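Local coordinates for protein galactokinase (Bifidobacterium longum subsp. infantis ATCC 15697 = JCM 1222 = DSM 20088, PDB 6TEQ) that probably phosphorylates galactose with ATP, as a galactokinase of the GHMP kinase family, and binds 2-deoxy-2-fluoro-galactose in its sugar pocket, at residues 19-22 / 23-27; 379-382 / 383-386. All blocks are in the same frame, centred on the assembly; numbering follows the deposited sequence.

Interaction 1. Residues 19-22 / 23-27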
# COMPACT_ATOMS: atom_id res chain seq x y z
N ALA A 19 21.27 -3.35 6.49
CA ALA A 19 20.72 -2.38 7.46
C ALA A 19 21.69 -2.27 8.63
O ALA A 19 21.96 -1.13 9.08
CB ALA A 19 19.37 -2.81 7.93
N THR A 20 22.25 -3.40 9.05
CA THR A 20 23.19 -3.42 10.20
C THR A 20 24.46 -2.65 9.83
O THR A 20 24.89 -1.83 10.58
CB THR A 20 23.49 -4.83 10.68
OG1 THR A 20 22.27 -5.47 11.07
CG2 THR A 20 24.43 -4.78 11.86
N LYS A 21 25.03 -2.93 8.66
CA LYS A 21 26.26 -2.27 8.20
C LYS A 21 26.00 -0.74 8.08
O LYS A 21 26.87 0.06 8.48
CB LYS A 21 26.71 -2.90 6.87
CG LYS A 21 27.93 -2.24 6.20
CD LYS A 21 28.53 -3.11 5.15
CE LYS A 21 29.61 -2.47 4.26
NZ LYS A 21 30.29 -1.31 4.86
N LEU A 22 24.89 -0.30 7.50
CA LEU A 22 24.65 1.14 7.36
C LEU A 22 24.55 1.75 8.77
O LEU A 22 25.01 2.89 9.01
CB LEU A 22 23.38 1.39 6.55
CG LEU A 22 22.99 2.83 6.37
CD1 LEU A 22 24.05 3.59 5.62
CD2 LEU A 22 21.70 2.93 5.57
N PHE A 23 23.94 1.03 9.67
CA PHE A 23 23.77 1.53 11.06
C PHE A 23 25.16 1.68 11.71
O PHE A 23 25.46 2.76 12.23
CB PHE A 23 22.92 0.57 11.88
CG PHE A 23 22.57 1.13 13.23
CD1 PHE A 23 23.54 1.11 14.25
CD2 PHE A 23 21.35 1.73 13.45
CE1 PHE A 23 23.23 1.66 15.46
CE2 PHE A 23 21.03 2.27 14.68
CZ PHE A 23 21.98 2.23 15.68
N VAL A 24 26.02 0.67 11.60
CA VAL A 24 27.36 0.66 12.26
C VAL A 24 28.22 1.70 11.57
O VAL A 24 28.89 2.50 12.28
CB VAL A 24 27.98 -0.76 12.27
CG1 VAL A 24 29.45 -0.76 12.67
CG2 VAL A 24 27.22 -1.70 13.21
N ASP A 25 28.19 1.77 10.23
CA ASP A 25 28.94 2.81 9.45
C ASP A 25 28.53 4.25 9.83
O ASP A 25 29.32 5.22 9.70
CB ASP A 25 28.71 2.57 7.95
CG ASP A 25 29.48 1.36 7.48
OD1 ASP A 25 30.29 0.82 8.30
OD2 ASP A 25 29.28 0.95 6.32
N THR A 26 27.28 4.46 10.17
CA THR A 26 26.73 5.80 10.37
C THR A 26 26.90 6.19 11.84
O THR A 26 27.27 7.36 12.08
CB THR A 26 25.27 5.88 9.94
OG1 THR A 26 25.06 5.46 8.61
CG2 THR A 26 24.75 7.28 10.13
N TYR A 27 26.56 5.28 12.77
CA TYR A 27 26.40 5.60 14.21
C TYR A 27 27.44 4.95 15.11
O TYR A 27 27.52 5.39 16.25
CB TYR A 27 25.02 5.14 14.70
CG TYR A 27 23.88 5.69 13.89
CD1 TYR A 27 23.74 7.04 13.72
CD2 TYR A 27 22.95 4.88 13.27
CE1 TYR A 27 22.70 7.61 13.00
CE2 TYR A 27 21.91 5.44 12.51
CZ TYR A 27 21.78 6.80 12.35
OH TYR A 27 20.76 7.43 11.67
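Lys21 and Asp25, one turn apart, form a salt bridge on the outer side of helix 12-27, whose last turns lie against the larger mixed sheet. The lysine chain runs extended until chi4 (23°) swings NZ back to Asp25 OD2, 2.9 Å away, and the ammonium meets that oxygen on its syn lone pair. Beneath the charges the backbone keeps the i to i+4 pattern: Phe23 N donates to Ala19 O, Val24 N to Thr20 O and Asp25 N to Lys21 O, this last bond measuring 2.8 Å. Thr20 OG1 has its partner a turn earlier, at Val16 O.

Leu22 O is gripped twice: Thr26 N reaches it at 3.0 Å along a bent path, with an N-H...O angle of 130°, while Thr26 OG1 comes from the opposite face of its plane at 2.6 Å. With OG1 beside its own backbone N (chi1 -55°), the hydroxyl is folded back onto the preceding turn and lies alongside Leu22, whose CD1 is 3.7 Å from Thr26 OG1. A valine here would probably cost Leu22 O its short hydroxyl bond, leaving it to the bent bond from the amide, and set a methyl against the carbonyl oxygen.

The inner side carries Ala19, Leu22, Phe23 and Tyr27 onto strands 54-70, 75-80 and 125-131. Tyr27 N closes the helix on Phe23 O, its hydroxyl is bonded to Ala127 O, and Tyr27 CD2 sits 3.4 Å above the centre of the Phe23 ring.

Interaction 2. Residues 379-382 / 383-386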
# COMPACT_ATOMS: atom_id res chain seq x y z
N LYS A 379 1.49 -19.07 -15.20
CA LYS A 379 2.87 -19.26 -14.72
C LYS A 379 3.78 -19.38 -15.93
O LYS A 379 3.43 -20.17 -16.85
CB LYS A 379 2.93 -20.56 -13.96
CG LYS A 379 4.25 -20.98 -13.36
CD LYS A 379 4.28 -22.46 -12.87
CE LYS A 379 3.37 -23.51 -13.52
NZ LYS A 379 3.28 -24.70 -12.64
N GLY A 380 4.89 -18.66 -15.89
CA GLY A 380 5.94 -18.73 -16.93
C GLY A 380 5.74 -17.62 -17.96
O GLY A 380 6.63 -17.46 -18.76
N GLN A 381 4.68 -16.81 -17.87
CA GLN A 381 4.39 -15.77 -18.90
C GLN A 381 4.78 -14.34 -18.43
O GLN A 381 4.69 -13.41 -19.24
CB GLN A 381 2.93 -15.76 -19.33
CG GLN A 381 2.46 -17.09 -19.87
CD GLN A 381 3.35 -17.54 -20.98
OE1 GLN A 381 4.05 -18.54 -20.86
NE2 GLN A 381 3.43 -16.73 -22.02
N GLY A 382 5.10 -14.14 -17.16
CA GLY A 382 5.36 -12.79 -16.64
C GLY A 382 6.49 -12.09 -17.37
O GLY A 382 6.33 -10.92 -17.74
N HIS A 383 7.60 -12.79 -17.63
CA HIS A 383 8.78 -12.13 -18.27
C HIS A 383 8.39 -11.71 -19.66
O HIS A 383 8.70 -10.58 -20.04
CB HIS A 383 10.00 -13.03 -18.31
CG HIS A 383 10.82 -12.94 -17.07
ND1 HIS A 383 10.30 -13.30 -15.83
CD2 HIS A 383 12.07 -12.48 -16.88
CE1 HIS A 383 11.22 -13.08 -14.91
NE2 HIS A 383 12.32 -12.58 -15.54
N GLU A 384 7.72 -12.58 -20.40
CA GLU A 384 7.36 -12.26 -21.81
C GLU A 384 6.47 -11.04 -21.84
O GLU A 384 6.70 -10.16 -22.68
CB GLU A 384 6.53 -13.39 -22.41
CG GLU A 384 6.08 -13.15 -23.84
CD GLU A 384 6.03 -14.49 -24.56
OE1 GLU A 384 4.93 -15.06 -24.56
OE2 GLU A 384 7.12 -15.02 -24.99
N ILE A 385 5.48 -10.98 -20.94
CA ILE A 385 4.51 -9.86 -20.96
C ILE A 385 5.22 -8.58 -20.50
O ILE A 385 5.00 -7.53 -21.10
CB ILE A 385 3.27 -10.19 -20.14
CG1 ILE A 385 2.48 -11.32 -20.82
CG2 ILE A 385 2.40 -8.94 -19.95
CD1 ILE A 385 1.39 -11.92 -19.95
N ALA A 386 6.05 -8.65 -19.48
CA ALA A 386 6.86 -7.49 -19.03
C ALA A 386 7.71 -6.97 -20.18
O ALA A 386 7.77 -5.78 -20.41
CB ALA A 386 7.70 -7.88 -17.86
O HOH W 1 7.88 -15.39 -19.92
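Gln381 and Glu384 are brought alongside each other by different torsions: the glutamine keeps CG beside its own backbone N (chi1 -58°) and bends again at chi2, whereas the glutamate sets CG opposite its N (chi1 179°). Both chains then run the same way over the first turn of helix 382-396, in the strand-loop-helix connection that follows strand 372-378. Gln381 NE2 and Glu384 OE1 come within 3.4 Å, with the amide and carboxylate planes turned 74° apart, so the two groups meet crosswise and not as a flat pair.

The turn itself is started by two backbone bonds, Ile385 N to Gln381 O at 3.1 Å and Ala386 N to Gly382 O at 2.9 Å. Three of the N-H groups before them, those of Gly380, Gly382 and Glu384, have acceptors of another kind. A water accepts a hydrogen bond from Glu384 N at 2.9 Å and donates one to Gly380 O at 2.7 Å, bridging the loop to the helix. Glu231 OE1, from strand 230-236, accepts from both Gly380 N and Gly382 N, and its charge at a helix N terminus would probably be favoured by the helix dipole. Gly380 has a positive phi, a backbone shape readily taken by a residue without a side chain.

On the buried side Ile385 and Ala386 rest on Leu233, which ties the helix start to the five-stranded sheet of the C-terminal part of the kinase; the His383 ring stacks with Phe6. Ile385 also folds back over the loop: CG1 lies 3.4 Å from Gln381 O, and CD1 is 4.2 Å from Gln381 CB. Ala386 CB approaches Gly382 O at 3.3 Å.

How the interactions relate
From the N terminus the chain first gives strand 5-6 to the edge of the five-stranded sheet, then enters helix 12-27, where interaction 1 lies against the larger mixed sheet. Interaction 2 follows over 350 residues later, where strand 372-378 turns into helix 382-396 beside the five-stranded sheet. Each contact spans one turn of continuous chain, so neither closes a long loop; they stand in series, without nesting or crossing. The centres of interaction 1 and interaction 2 are about 38 Å apart, and they do not touch. Strand 5-6, just ahead of interaction 1 in sequence, belongs to the same five-stranded sheet that interaction 2 adjoins, so the N-terminal strand and the helix of interaction 2 meet in one part of the fold.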